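Side-chain contacts in ribulose bisphosphate carboxylase (Hyperthermus butylicus DSM 5456, PDB 6HUN), which probably adds CO2 and water to ribulose 1,5-bisphosphate to give two molecules of 3-phosphoglycerate, as a magnesium-dependent type III RuBisCO working in archaeal AMP breakdown: residues Met312-Val315 with Ala316-Arg320; Arg420-Arg423 with Gln424-Ala428; Ala104-Val107 with Glu108-Glu111; Ile53-Lys56 with Asp57-Gly60. All blocks are in the same frame, centred on the assembly; numbering follows the deposited sequence.

Interaction 1. Residues Met312-Val315 with Ala316-Arg320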
ATOM      1  N   MET A 312      13.188   3.190   0.505  1.00 17.30           N
ATOM      2  CA  MET A 312      12.984   2.211   1.563  1.00 16.51           C
ATOM      3  C   MET A 312      13.353   2.837   2.910  1.00 19.10           C
ATOM      4  O   MET A 312      12.807   2.454   3.949  1.00 19.24           O
ATOM      5  CB  MET A 312      13.870   0.961   1.304  1.00 21.72           C
ATOM      6  CG  MET A 312      13.750  -0.099   2.476  1.00 22.60           C
ATOM      7  SD  MET A 312      12.054  -0.849   2.463  1.00 23.62           S
ATOM      8  CE  MET A 312      11.803  -1.006   4.254  1.00 24.02           C
ATOM      9  N   PHE A 313      14.299   3.777   2.898  1.00 18.09           N
ATOM     10  CA  PHE A 313      14.639   4.523   4.112  1.00 20.39           C
ATOM     11  C   PHE A 313      13.374   5.085   4.773  1.00 19.12           C
ATOM     12  O   PHE A 313      13.167   4.930   5.975  1.00 18.72           O
ATOM     13  CB  PHE A 313      15.639   5.614   3.728  1.00 22.38           C
ATOM     14  CG  PHE A 313      16.169   6.434   4.918  1.00 22.10           C
ATOM     15  CD1 PHE A 313      15.430   7.513   5.402  1.00 23.93           C
ATOM     16  CD2 PHE A 313      17.435   6.144   5.498  1.00 22.80           C
ATOM     17  CE1 PHE A 313      15.942   8.345   6.480  1.00 27.42           C
ATOM     18  CE2 PHE A 313      17.904   6.919   6.541  1.00 28.97           C
ATOM     19  CZ  PHE A 313      17.180   8.005   7.042  1.00 25.14           C
ATOM     20  N   LEU A 314      12.532   5.758   4.003  1.00 17.87           N
ATOM     21  CA  LEU A 314      11.354   6.384   4.599  1.00 17.53           C
ATOM     22  C   LEU A 314      10.320   5.328   4.997  1.00 17.01           C
ATOM     23  O   LEU A 314       9.626   5.454   6.021  1.00 18.17           O
ATOM     24  CB  LEU A 314      10.818   7.441   3.618  1.00 18.70           C
ATOM     25  CG  LEU A 314       9.486   8.144   3.994  1.00 18.90           C
ATOM     26  CD1 LEU A 314       9.668   8.873   5.317  1.00 20.76           C
ATOM     27  CD2 LEU A 314       8.961   9.124   2.949  1.00 21.12           C
ATOM     28  N   VAL A 315      10.197   4.264   4.202  1.00 16.57           N
ATOM     29  CA  VAL A 315       9.275   3.210   4.609  1.00 18.89           C
ATOM     30  C   VAL A 315       9.707   2.657   5.980  1.00 18.38           C
ATOM     31  O   VAL A 315       8.873   2.378   6.843  1.00 17.61           O
ATOM     32  CB  VAL A 315       9.282   2.099   3.549  1.00 19.69           C
ATOM     33  CG1 VAL A 315       8.509   0.832   4.061  1.00 18.85           C
ATOM     34  CG2 VAL A 315       8.726   2.627   2.206  1.00 17.57           C
ATOM     35  N   ALA A 316      11.018   2.456   6.174  1.00 15.90           N
ATOM     36  CA  ALA A 316      11.514   1.969   7.461  1.00 16.41           C
ATOM     37  C   ALA A 316      11.252   2.956   8.596  1.00 23.68           C
ATOM     38  O   ALA A 316      10.844   2.566   9.708  1.00 20.39           O
ATOM     39  CB  ALA A 316      13.045   1.649   7.391  1.00 17.17           C
ATOM     40  N   LYS A 317      11.429   4.243   8.335  1.00 20.36           N
ATOM     41  CA  LYS A 317      11.122   5.246   9.357  1.00 20.45           C
ATOM     42  C   LYS A 317       9.635   5.243   9.724  1.00 22.44           C
ATOM     43  O   LYS A 317       9.272   5.288  10.913  1.00 20.86           O
ATOM     44  CB  LYS A 317      11.570   6.607   8.809  1.00 30.05           C
ATOM     45  CG  LYS A 317      11.092   7.764   9.584  1.00 40.06           C
ATOM     46  CD  LYS A 317      11.576   9.033   8.901  1.00 43.36           C
ATOM     47  CE  LYS A 317      12.778   9.545   9.570  1.00 36.06           C
ATOM     48  NZ  LYS A 317      13.110  10.954   9.208  1.00 29.01           N
ATOM     49  N   LEU A 318       8.755   5.109   8.736  1.00 17.85           N
ATOM     50  CA  LEU A 318       7.316   5.079   9.061  1.00 18.52           C
ATOM     51  C   LEU A 318       6.968   3.793   9.816  1.00 17.49           C
ATOM     52  O   LEU A 318       6.106   3.797  10.681  1.00 20.17           O
ATOM     53  CB  LEU A 318       6.484   5.175   7.770  1.00 20.69           C
ATOM     54  CG  LEU A 318       6.621   6.516   6.992  1.00 19.75           C
ATOM     55  CD1 LEU A 318       5.945   6.364   5.595  1.00 18.65           C
ATOM     56  CD2 LEU A 318       5.921   7.591   7.718  1.00 20.89           C
ATOM     57  N   ALA A 319       7.595   2.669   9.443  1.00 19.95           N
ATOM     58  CA  ALA A 319       7.369   1.416  10.178  1.00 19.82           C
ATOM     59  C   ALA A 319       7.776   1.524  11.656  1.00 19.28           C
ATOM     60  O   ALA A 319       7.069   1.043  12.555  1.00 20.04           O
ATOM     61  CB  ALA A 319       8.160   0.302   9.494  1.00 20.96           C
ATOM     62  N   ARG A 320       8.868   2.230  11.929  1.00 19.88           N
ATOM     63  CA  ARG A 320       9.296   2.420  13.302  1.00 24.34           C
ATOM     64  C   ARG A 320       8.320   3.323  14.055  1.00 27.92           C
ATOM     65  O   ARG A 320       7.959   3.049  15.201  1.00 23.28           O
ATOM     66  CB  ARG A 320      10.693   3.028  13.291  1.00 21.67           C
ATOM     67  CG  ARG A 320      11.158   3.368  14.728  1.00 23.84           C
ATOM     68  CD  ARG A 320      12.685   3.768  14.693  1.00 24.85           C
ATOM     69  NE  ARG A 320      13.159   4.117  16.058  1.00 27.21           N
ATOM     70  CZ  ARG A 320      14.357   4.639  16.340  1.00 28.82           C
ATOM     71  NH1 ARG A 320      15.209   4.900  15.355  1.00 28.40           N
ATOM     72  NH2 ARG A 320      14.688   4.937  17.608  1.00 31.20           N
TER
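M312 and L314 meet A316, K317 and L318 one turn further along the same helix, 312-322. This is local packing within a helix of the TIM barrel, on the beta-alpha-beta crossover from strand 291-295 to strand 326-328. The backbone ladder is regular: A316 N donates to M312 O at 2.9 Å, and K317, L318 and A319 bond in turn to F313, L314 and V315. Three side-chain pairings lie beside it. M312, bent in the middle of its chain, brings its methyl CE forward along the helix, to 4.3 Å from A316 CB. L314 has CG anti to its backbone N (chi1 175°), which carries the branch forward along the helix; its CD1 lies 4.1 Å from K317 CD, the two chains running at a slant to each other. The same methyl is 4.2 Å from L318 CG. K317 is extended at first and kinks at chi3, taking its amine to D139 in a salt bridge and to V140 O and Q368 in hydrogen bonds; a buried charge is thereby matched, and the helix is tied to strand 132-141. L314 packs on that strand, A316 on helix 339-352 and F313 on both, while M312 touches R296, predicted to bind substrate. All the touching residues are buried. L318 has its CG beside the backbone N (chi1 -65°), and this CG leans over the carbonyl one turn back, coming 3.3 Å from L314 O, the same oxygen that accepts from L318 N.

Interaction 2. Residues Arg420-Arg423 with Gln424-Ala428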
ATOM      1  N   ARG A 420      23.116 -25.547  15.047  1.00 60.74           N
ATOM      2  CA  ARG A 420      24.291 -25.482  15.911  1.00 62.15           C
ATOM      3  C   ARG A 420      25.467 -24.840  15.183  1.00 63.41           C
ATOM      4  O   ARG A 420      26.207 -24.038  15.771  1.00 62.32           O
ATOM      5  CB  ARG A 420      24.664 -26.870  16.433  1.00 66.70           C
ATOM      6  CG  ARG A 420      25.048 -26.819  17.887  1.00 69.24           C
ATOM      7  CD  ARG A 420      24.619 -28.088  18.589  1.00 80.39           C
ATOM      8  NE  ARG A 420      24.894 -29.258  17.755  1.00 84.58           N
ATOM      9  CZ  ARG A 420      23.954 -30.096  17.327  1.00 84.02           C
ATOM     10  NH1 ARG A 420      22.684 -29.904  17.685  1.00 79.63           N
ATOM     11  NH2 ARG A 420      24.288 -31.129  16.557  1.00 86.48           N
ATOM     12  N   ALA A 421      25.637 -25.149  13.895  1.00 57.79           N
ATOM     13  CA  ALA A 421      26.715 -24.524  13.142  1.00 62.71           C
ATOM     14  C   ALA A 421      26.572 -23.009  13.126  1.00 56.99           C
ATOM     15  O   ALA A 421      27.535 -22.280  13.399  1.00 56.18           O
ATOM     16  CB  ALA A 421      26.773 -25.097  11.725  1.00 64.03           C
ATOM     17  N   VAL A 422      25.360 -22.502  12.829  1.00 53.16           N
ATOM     18  CA  VAL A 422      25.147 -21.058  12.853  1.00 53.87           C
ATOM     19  C   VAL A 422      25.490 -20.472  14.219  1.00 53.10           C
ATOM     20  O   VAL A 422      26.137 -19.422  14.304  1.00 49.73           O
ATOM     21  CB  VAL A 422      23.687 -20.727  12.465  1.00 48.91           C
ATOM     22  CG1 VAL A 422      23.344 -19.292  12.845  1.00 47.30           C
ATOM     23  CG2 VAL A 422      23.496 -20.913  11.007  1.00 49.23           C
ATOM     24  N   ARG A 423      25.046 -21.127  15.305  1.00 54.19           N
ATOM     25  CA  ARG A 423      25.324 -20.631  16.657  1.00 51.37           C
ATOM     26  C   ARG A 423      26.820 -20.657  16.958  1.00 52.89           C
ATOM     27  O   ARG A 423      27.357 -19.737  17.584  1.00 52.40           O
ATOM     28  CB  ARG A 423      24.560 -21.461  17.694  1.00 55.86           C
ATOM     29  CG  ARG A 423      23.048 -21.188  17.789  1.00 53.20           C
ATOM     30  CD  ARG A 423      22.706 -19.850  18.499  1.00 49.01           C
ATOM     31  NE  ARG A 423      23.133 -19.772  19.894  1.00 55.73           N
ATOM     32  CZ  ARG A 423      22.402 -20.155  20.946  1.00 58.03           C
ATOM     33  NH1 ARG A 423      21.191 -20.680  20.779  1.00 57.63           N
ATOM     34  NH2 ARG A 423      22.884 -20.027  22.179  1.00 52.01           N
ATOM     35  N   GLN A 424      27.516 -21.690  16.504  1.00 54.85           N
ATOM     36  CA  GLN A 424      28.960 -21.700  16.723  1.00 56.34           C
ATOM     37  C   GLN A 424      29.626 -20.600  15.910  1.00 57.49           C
ATOM     38  O   GLN A 424      30.542 -19.927  16.399  1.00 56.89           O
ATOM     39  CB  GLN A 424      29.536 -23.067  16.377  1.00 58.83           C
ATOM     40  CG  GLN A 424      29.006 -24.152  17.257  1.00 60.32           C
ATOM     41  CD  GLN A 424      29.256 -25.518  16.693  1.00 69.54           C
ATOM     42  OE1 GLN A 424      29.617 -25.678  15.518  1.00 62.87           O
ATOM     43  NE2 GLN A 424      29.122 -26.529  17.550  1.00 73.42           N
ATOM     44  N   ALA A 425      29.146 -20.380  14.677  1.00 54.03           N
ATOM     45  CA  ALA A 425      29.674 -19.294  13.865  1.00 54.46           C
ATOM     46  C   ALA A 425      29.466 -17.953  14.552  1.00 56.99           C
ATOM     47  O   ALA A 425      30.382 -17.125  14.592  1.00 51.07           O
ATOM     48  CB  ALA A 425      29.026 -19.312  12.481  1.00 52.07           C
ATOM     49  N   VAL A 426      28.269 -17.731  15.125  1.00 49.76           N
ATOM     50  CA  VAL A 426      28.017 -16.507  15.884  1.00 48.27           C
ATOM     51  C   VAL A 426      28.907 -16.422  17.107  1.00 50.96           C
ATOM     52  O   VAL A 426      29.360 -15.330  17.484  1.00 48.94           O
ATOM     53  CB  VAL A 426      26.526 -16.438  16.266  1.00 53.70           C
ATOM     54  CG1 VAL A 426      26.244 -15.323  17.294  1.00 54.65           C
ATOM     55  CG2 VAL A 426      25.751 -16.179  14.997  1.00 47.51           C
ATOM     56  N   GLU A 427      29.120 -17.570  17.770  1.00 51.41           N
ATOM     57  CA  GLU A 427      29.987 -17.657  18.940  1.00 63.43           C
ATOM     58  C   GLU A 427      31.415 -17.237  18.611  1.00 53.76           C
ATOM     59  O   GLU A 427      32.025 -16.458  19.351  1.00 53.88           O
ATOM     60  CB  GLU A 427      29.958 -19.084  19.489  1.00 70.74           C
ATOM     61  CG  GLU A 427      30.366 -19.185  20.954  1.00 76.92           C
ATOM     62  CD  GLU A 427      29.348 -18.505  21.869  1.00 81.72           C
ATOM     63  OE1 GLU A 427      28.516 -19.215  22.474  1.00 86.03           O
ATOM     64  OE2 GLU A 427      29.388 -17.259  21.986  1.00 79.05           O
ATOM     65  N   ALA A 428      31.938 -17.689  17.473  1.00 57.36           N
ATOM     66  CA  ALA A 428      33.270 -17.258  17.054  1.00 59.55           C
ATOM     67  C   ALA A 428      33.334 -15.740  16.891  1.00 55.76           C
ATOM     68  O   ALA A 428      34.290 -15.101  17.342  1.00 53.97           O
ATOM     69  CB  ALA A 428      33.662 -17.970  15.764  1.00 61.79           C
TER
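Q424 lies against R420 one turn earlier in helix 415-431, and here the contact is tightest. With CG beside its backbone N (chi1 -63°), Q424 passes close over the preceding turn, CG standing 3.2 Å from R420 O, the oxygen that also accepts from Q424 N at 2.8 Å. Beyond CG the glutamine is extended and runs alongside R420 in the same direction, NE2 coming 4.1 Å from R420 CG; amide and guanidinium planes are turned 72° apart. Both groups are held by one glutamate: E444 takes a salt bridge from R420 NE and a hydrogen bond from Q424 NE2, while Q424 OE1 accepts from L445 N. With an alanine at Q424, L445 N and one carboxylate oxygen of E444 would probably lose their mates, and R420 would be left without its flanking amide. The partly exposed side is looser. R423 and E427 are one turn apart and oppositely charged, yet R423 NH2 stays 5.7 Å from E427 OE1; R423 instead forms its salt bridge with E236. On the barrel-facing side V422 CG1 is 4.5 Å from V426 CG2. Both valines touch L389 of helix 389-396, V422 and R423 rest on L172 of strand 171-174, and Q424, E427 and A428 pack on Y438 of helix 435-438.

Interaction 3. Residues Ala104-Val107 with Glu108-Glu111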
ATOM      1  N   ALA A 104       8.421  22.470   3.186  1.00 40.45           N
ATOM      2  CA  ALA A 104       8.073  22.583   4.589  1.00 41.70           C
ATOM      3  C   ALA A 104       6.550  22.625   4.740  1.00 41.87           C
ATOM      4  O   ALA A 104       5.855  23.322   3.979  1.00 43.10           O
ATOM      5  CB  ALA A 104       8.715  23.862   5.194  1.00 45.52           C
ATOM      6  N   TYR A 105       6.047  21.887   5.739  1.00 46.06           N
ATOM      7  CA  TYR A 105       4.611  21.648   5.984  1.00 40.63           C
ATOM      8  C   TYR A 105       4.256  22.018   7.418  1.00 42.87           C
ATOM      9  O   TYR A 105       4.780  21.391   8.357  1.00 42.17           O
ATOM     10  CB  TYR A 105       4.208  20.168   5.793  1.00 38.66           C
ATOM     11  CG  TYR A 105       4.345  19.636   4.390  1.00 34.74           C
ATOM     12  CD1 TYR A 105       5.539  19.123   3.955  1.00 33.47           C
ATOM     13  CD2 TYR A 105       3.274  19.658   3.499  1.00 40.41           C
ATOM     14  CE1 TYR A 105       5.699  18.666   2.686  1.00 36.52           C
ATOM     15  CE2 TYR A 105       3.414  19.189   2.194  1.00 35.09           C
ATOM     16  CZ  TYR A 105       4.643  18.667   1.803  1.00 34.85           C
ATOM     17  OH  TYR A 105       4.812  18.197   0.515  1.00 32.35           O
ATOM     18  N   PRO A 106       3.268  22.885   7.638  1.00 45.45           N
ATOM     19  CA  PRO A 106       2.770  23.114   9.007  1.00 47.54           C
ATOM     20  C   PRO A 106       2.179  21.854   9.619  1.00 45.18           C
ATOM     21  O   PRO A 106       1.483  21.093   8.951  1.00 43.91           O
ATOM     22  CB  PRO A 106       1.687  24.179   8.809  1.00 50.46           C
ATOM     23  CG  PRO A 106       1.781  24.621   7.384  1.00 50.20           C
ATOM     24  CD  PRO A 106       2.419  23.517   6.623  1.00 46.36           C
ATOM     25  N   VAL A 107       2.482  21.611  10.898  1.00 47.15           N
ATOM     26  CA  VAL A 107       2.062  20.340  11.511  1.00 48.03           C
ATOM     27  C   VAL A 107       0.542  20.232  11.624  1.00 46.23           C
ATOM     28  O   VAL A 107      -0.007  19.123  11.691  1.00 44.61           O
ATOM     29  CB  VAL A 107       2.731  20.140  12.889  1.00 53.25           C
ATOM     30  CG1 VAL A 107       2.201  18.900  13.571  1.00 55.64           C
ATOM     31  CG2 VAL A 107       4.216  19.934  12.744  1.00 50.31           C
ATOM     32  N   GLU A 108      -0.165  21.357  11.618  1.00 47.16           N
ATOM     33  CA  GLU A 108      -1.622  21.339  11.661  1.00 47.90           C
ATOM     34  C   GLU A 108      -2.249  20.713  10.414  1.00 45.34           C
ATOM     35  O   GLU A 108      -3.461  20.466  10.406  1.00 47.18           O
ATOM     36  CB  GLU A 108      -2.147  22.773  11.849  1.00 52.02           C
ATOM     37  CG  GLU A 108      -1.782  23.406  13.179  1.00 63.13           C
ATOM     38  CD  GLU A 108      -0.331  23.882  13.266  1.00 66.72           C
ATOM     39  OE1 GLU A 108       0.117  24.190  14.404  1.00 70.92           O
ATOM     40  OE2 GLU A 108       0.368  23.946  12.220  1.00 60.61           O
ATOM     41  N   LEU A 109      -1.468  20.453   9.361  1.00 43.09           N
ATOM     42  CA  LEU A 109      -2.034  19.717   8.224  1.00 40.57           C
ATOM     43  C   LEU A 109      -2.377  18.270   8.571  1.00 42.22           C
ATOM     44  O   LEU A 109      -3.151  17.625   7.835  1.00 38.97           O
ATOM     45  CB  LEU A 109      -1.052  19.712   7.057  1.00 44.70           C
ATOM     46  CG  LEU A 109      -0.833  20.950   6.194  1.00 49.55           C
ATOM     47  CD1 LEU A 109       0.313  20.706   5.240  1.00 45.47           C
ATOM     48  CD2 LEU A 109      -2.131  21.337   5.415  1.00 45.94           C
ATOM     49  N   PHE A 110      -1.720  17.686   9.584  1.00 40.42           N
ATOM     50  CA  PHE A 110      -1.732  16.230   9.781  1.00 34.63           C
ATOM     51  C   PHE A 110      -2.610  15.845  10.974  1.00 49.27           C
ATOM     52  O   PHE A 110      -2.602  16.524  12.003  1.00 43.08           O
ATOM     53  CB  PHE A 110      -0.279  15.731   9.951  1.00 33.75           C
ATOM     54  CG  PHE A 110       0.619  16.166   8.795  1.00 41.56           C
ATOM     55  CD1 PHE A 110       0.530  15.530   7.553  1.00 37.55           C
ATOM     56  CD2 PHE A 110       1.533  17.214   8.942  1.00 42.56           C
ATOM     57  CE1 PHE A 110       1.336  15.924   6.488  1.00 37.36           C
ATOM     58  CE2 PHE A 110       2.326  17.631   7.899  1.00 33.82           C
ATOM     59  CZ  PHE A 110       2.262  16.979   6.672  1.00 34.06           C
ATOM     60  N   GLU A 111      -3.383  14.762  10.839  1.00 39.62           N
ATOM     61  CA  GLU A 111      -4.111  14.248  11.988  1.00 37.18           C
ATOM     62  C   GLU A 111      -3.143  13.526  12.922  1.00 38.18           C
ATOM     63  O   GLU A 111      -2.282  12.745  12.478  1.00 32.75           O
ATOM     64  CB  GLU A 111      -5.222  13.295  11.577  1.00 37.54           C
ATOM     65  CG  GLU A 111      -6.037  12.859  12.818  1.00 41.68           C
ATOM     66  CD  GLU A 111      -7.159  11.855  12.521  1.00 41.75           C
ATOM     67  OE1 GLU A 111      -7.670  11.819  11.396  1.00 37.55           O
ATOM     68  OE2 GLU A 111      -7.575  11.135  13.471  1.00 47.58           O
TER
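Y105 and F110 both carry CG beside the backbone N (chi1 -65° and -54°), which turns the two side chains toward each other across a tight bend after strand 99-105. Their meeting is not a ring stack: Y105 CB comes to the edge of the F110 ring, 3.8 Å from CE2. L109, with CG likewise beside its N and CD1 reaching back, places that methyl at the edge of the tyrosine ring, in its plane and 3.6 Å from Y105 CD2. The same L109 CD1 lies 3.8 Å from P106 CD, and L109 CB sits 4.0 Å above the centre of the F110 face. Behind these groups the backbone makes a 3-10 turn: L109 N donates to P106 O at 3.0 Å and F110 N to V107 O at 3.1 Å, each donor standing well above the carbonyl plane, about half a right angle out of it. Y105 OH is hydrogen-bonded to S66 OG, and the F110 ring also meets that of Y146. An alanine in place of F110 is likely to open a gap beside Y105 CB and beneath L109 CB, and to take away the ring that Y146 meets. The turn and the residues after it reach the second subunit: L109 O accepts from Q211 NE2 and E111 forms a salt bridge with R254, both of that other chain. Chemically the side-chain contact is carried by carbon, so its cohesion is apolar, while two backbone bonds set the turn and the polar links to the other subunit come from L109 O and E111.

Interaction 4. Residues Ile53-Lys56 with Asp57-Gly60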
ATOM      1  N   ILE A  53       7.959  21.890 -18.230  1.00 46.14           N
ATOM      2  CA  ILE A  53       7.622  22.376 -16.902  1.00 47.37           C
ATOM      3  C   ILE A  53       8.911  22.761 -16.188  1.00 47.35           C
ATOM      4  O   ILE A  53       9.840  21.945 -16.099  1.00 49.26           O
ATOM      5  CB  ILE A  53       6.871  21.283 -16.107  1.00 44.13           C
ATOM      6  CG1 ILE A  53       5.550  20.902 -16.785  1.00 47.57           C
ATOM      7  CG2 ILE A  53       6.648  21.738 -14.685  1.00 46.09           C
ATOM      8  CD1 ILE A  53       4.551  22.049 -16.878  1.00 52.37           C
ATOM      9  N   SER A  54       8.971  23.975 -15.643  1.00 49.39           N
ATOM     10  CA  SER A  54      10.151  24.352 -14.863  1.00 48.69           C
ATOM     11  C   SER A  54      10.106  23.713 -13.471  1.00 46.98           C
ATOM     12  O   SER A  54       9.041  23.325 -12.975  1.00 44.71           O
ATOM     13  CB  SER A  54      10.258  25.866 -14.727  1.00 52.77           C
ATOM     14  OG  SER A  54       9.409  26.330 -13.686  1.00 51.94           O
ATOM     15  N   ILE A  55      11.286  23.583 -12.841  1.00 47.95           N
ATOM     16  CA  ILE A  55      11.349  22.932 -11.527  1.00 42.83           C
ATOM     17  C   ILE A  55      10.576  23.741 -10.500  1.00 44.75           C
ATOM     18  O   ILE A  55       9.897  23.188  -9.614  1.00 46.62           O
ATOM     19  CB  ILE A  55      12.807  22.683 -11.074  1.00 41.33           C
ATOM     20  CG1 ILE A  55      12.835  21.981  -9.722  1.00 39.35           C
ATOM     21  CG2 ILE A  55      13.602  23.991 -10.917  1.00 44.89           C
ATOM     22  CD1 ILE A  55      11.994  20.639  -9.712  1.00 35.91           C
ATOM     23  N   LYS A  56      10.637  25.063 -10.611  1.00 45.10           N
ATOM     24  CA  LYS A  56       9.887  25.884  -9.680  1.00 46.48           C
ATOM     25  C   LYS A  56       8.398  25.664  -9.844  1.00 45.74           C
ATOM     26  O   LYS A  56       7.668  25.617  -8.849  1.00 45.41           O
ATOM     27  CB  LYS A  56      10.246  27.345  -9.888  1.00 50.64           C
ATOM     28  CG  LYS A  56      11.564  27.643  -9.282  1.00 54.57           C
ATOM     29  CD  LYS A  56      11.549  29.089  -8.904  1.00 60.29           C
ATOM     30  CE  LYS A  56      12.414  29.305  -7.727  1.00 65.98           C
ATOM     31  NZ  LYS A  56      13.707  28.566  -7.874  1.00 69.78           N
ATOM     32  N   ASP A  57       7.933  25.551 -11.095  1.00 45.74           N
ATOM     33  CA  ASP A  57       6.530  25.240 -11.359  1.00 45.02           C
ATOM     34  C   ASP A  57       6.154  23.871 -10.778  1.00 43.63           C
ATOM     35  O   ASP A  57       5.141  23.734 -10.075  1.00 43.22           O
ATOM     36  CB  ASP A  57       6.283  25.275 -12.861  1.00 48.35           C
ATOM     37  CG  ASP A  57       4.804  25.217 -13.227  1.00 60.59           C
ATOM     38  OD1 ASP A  57       3.968  24.978 -12.334  1.00 63.30           O
ATOM     39  OD2 ASP A  57       4.475  25.427 -14.426  1.00 67.12           O
ATOM     40  N   ALA A  58       6.948  22.837 -11.089  1.00 43.78           N
ATOM     41  CA  ALA A  58       6.658  21.504 -10.558  1.00 39.86           C
ATOM     42  C   ALA A  58       6.620  21.540  -9.041  1.00 37.87           C
ATOM     43  O   ALA A  58       5.717  20.977  -8.425  1.00 35.21           O
ATOM     44  CB  ALA A  58       7.703  20.504 -11.044  1.00 36.67           C
ATOM     45  N   ALA A  59       7.549  22.292  -8.429  1.00 41.50           N
ATOM     46  CA  ALA A  59       7.674  22.285  -6.976  1.00 38.34           C
ATOM     47  C   ALA A  59       6.491  22.974  -6.310  1.00 39.30           C
ATOM     48  O   ALA A  59       6.033  22.529  -5.253  1.00 37.43           O
ATOM     49  CB  ALA A  59       8.990  22.936  -6.537  1.00 43.45           C
ATOM     50  N   GLY A  60       5.993  24.071  -6.883  1.00 41.24           N
ATOM     51  CA  GLY A  60       4.815  24.704  -6.308  1.00 43.03           C
ATOM     52  C   GLY A  60       3.572  23.855  -6.476  1.00 45.00           C
ATOM     53  O   GLY A  60       2.695  23.842  -5.606  1.00 41.32           O
TER
HETATM   54  O   HOH W   1       6.522  25.566 -15.981  1.00 55.60           O
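S54 caps the start of helix 55-65 by accepting from D57, and the carboxylate of D57 is engaged in turn. S54 is the N-cap: its OG, in the crowded position between backbone N and carbonyl carbon (chi1 81°), accepts from D57 N at 3.1 Å with an N-H...O angle of 163°. The reciprocal link goes through water. S54 N donates to it at 2.9 Å, and the water donates to D57 OD2 at 2.6 Å, where a classical capping box would have a direct bond. The other carboxylate oxygen, OD1, is taken by R61 in a salt bridge; the helix N-terminus is likely to favour the charged form. S54 O accepts from A58 N at 2.9 Å, nearly along the C=O axis, and A59 N and G60 N follow on I55 O and K56 O. K56 NZ forms a salt bridge with E32, and K56 makes a cation-pi contact with F91. I53, just before the cap, lays CG2 4.0 Å from A58 CB and also 4.0 Å from D57 CB. I55 packs on strands 41-49, 87-93 and 99-105, A58 on the first of these and A59 on the other two. Together, the serine cap, the water-bridged D57 and the apolar pair of I53 with A58, placed as in a hydrophobic staple, are characteristic of a helix N-terminus, here that of a helix packed on the N-terminal domain's sheet.

How the interactions relate
Along the chain the order is interaction 4, interaction 3, interaction 1, interaction 2. Interactions 4 and 3 belong to the N-terminal domain and lie on one side of the chain's centre, nearest atoms about 7 Å apart; helix 55-65 packs on the sheet from whose strand 99-105 the turn of interaction 3 emerges. Interactions 1 and 2 sit on helices of the barrel domain, centres about 31 Å apart and respectively about 6 and about 26 Å from the chain's centre. Interactions 2 and 4 are the most distant pair, centres about 55 Å apart. Interaction 1 occupies the junction, since its helix touches strand 132-141 of the N-terminal sheet; interaction 3 meets the second subunit.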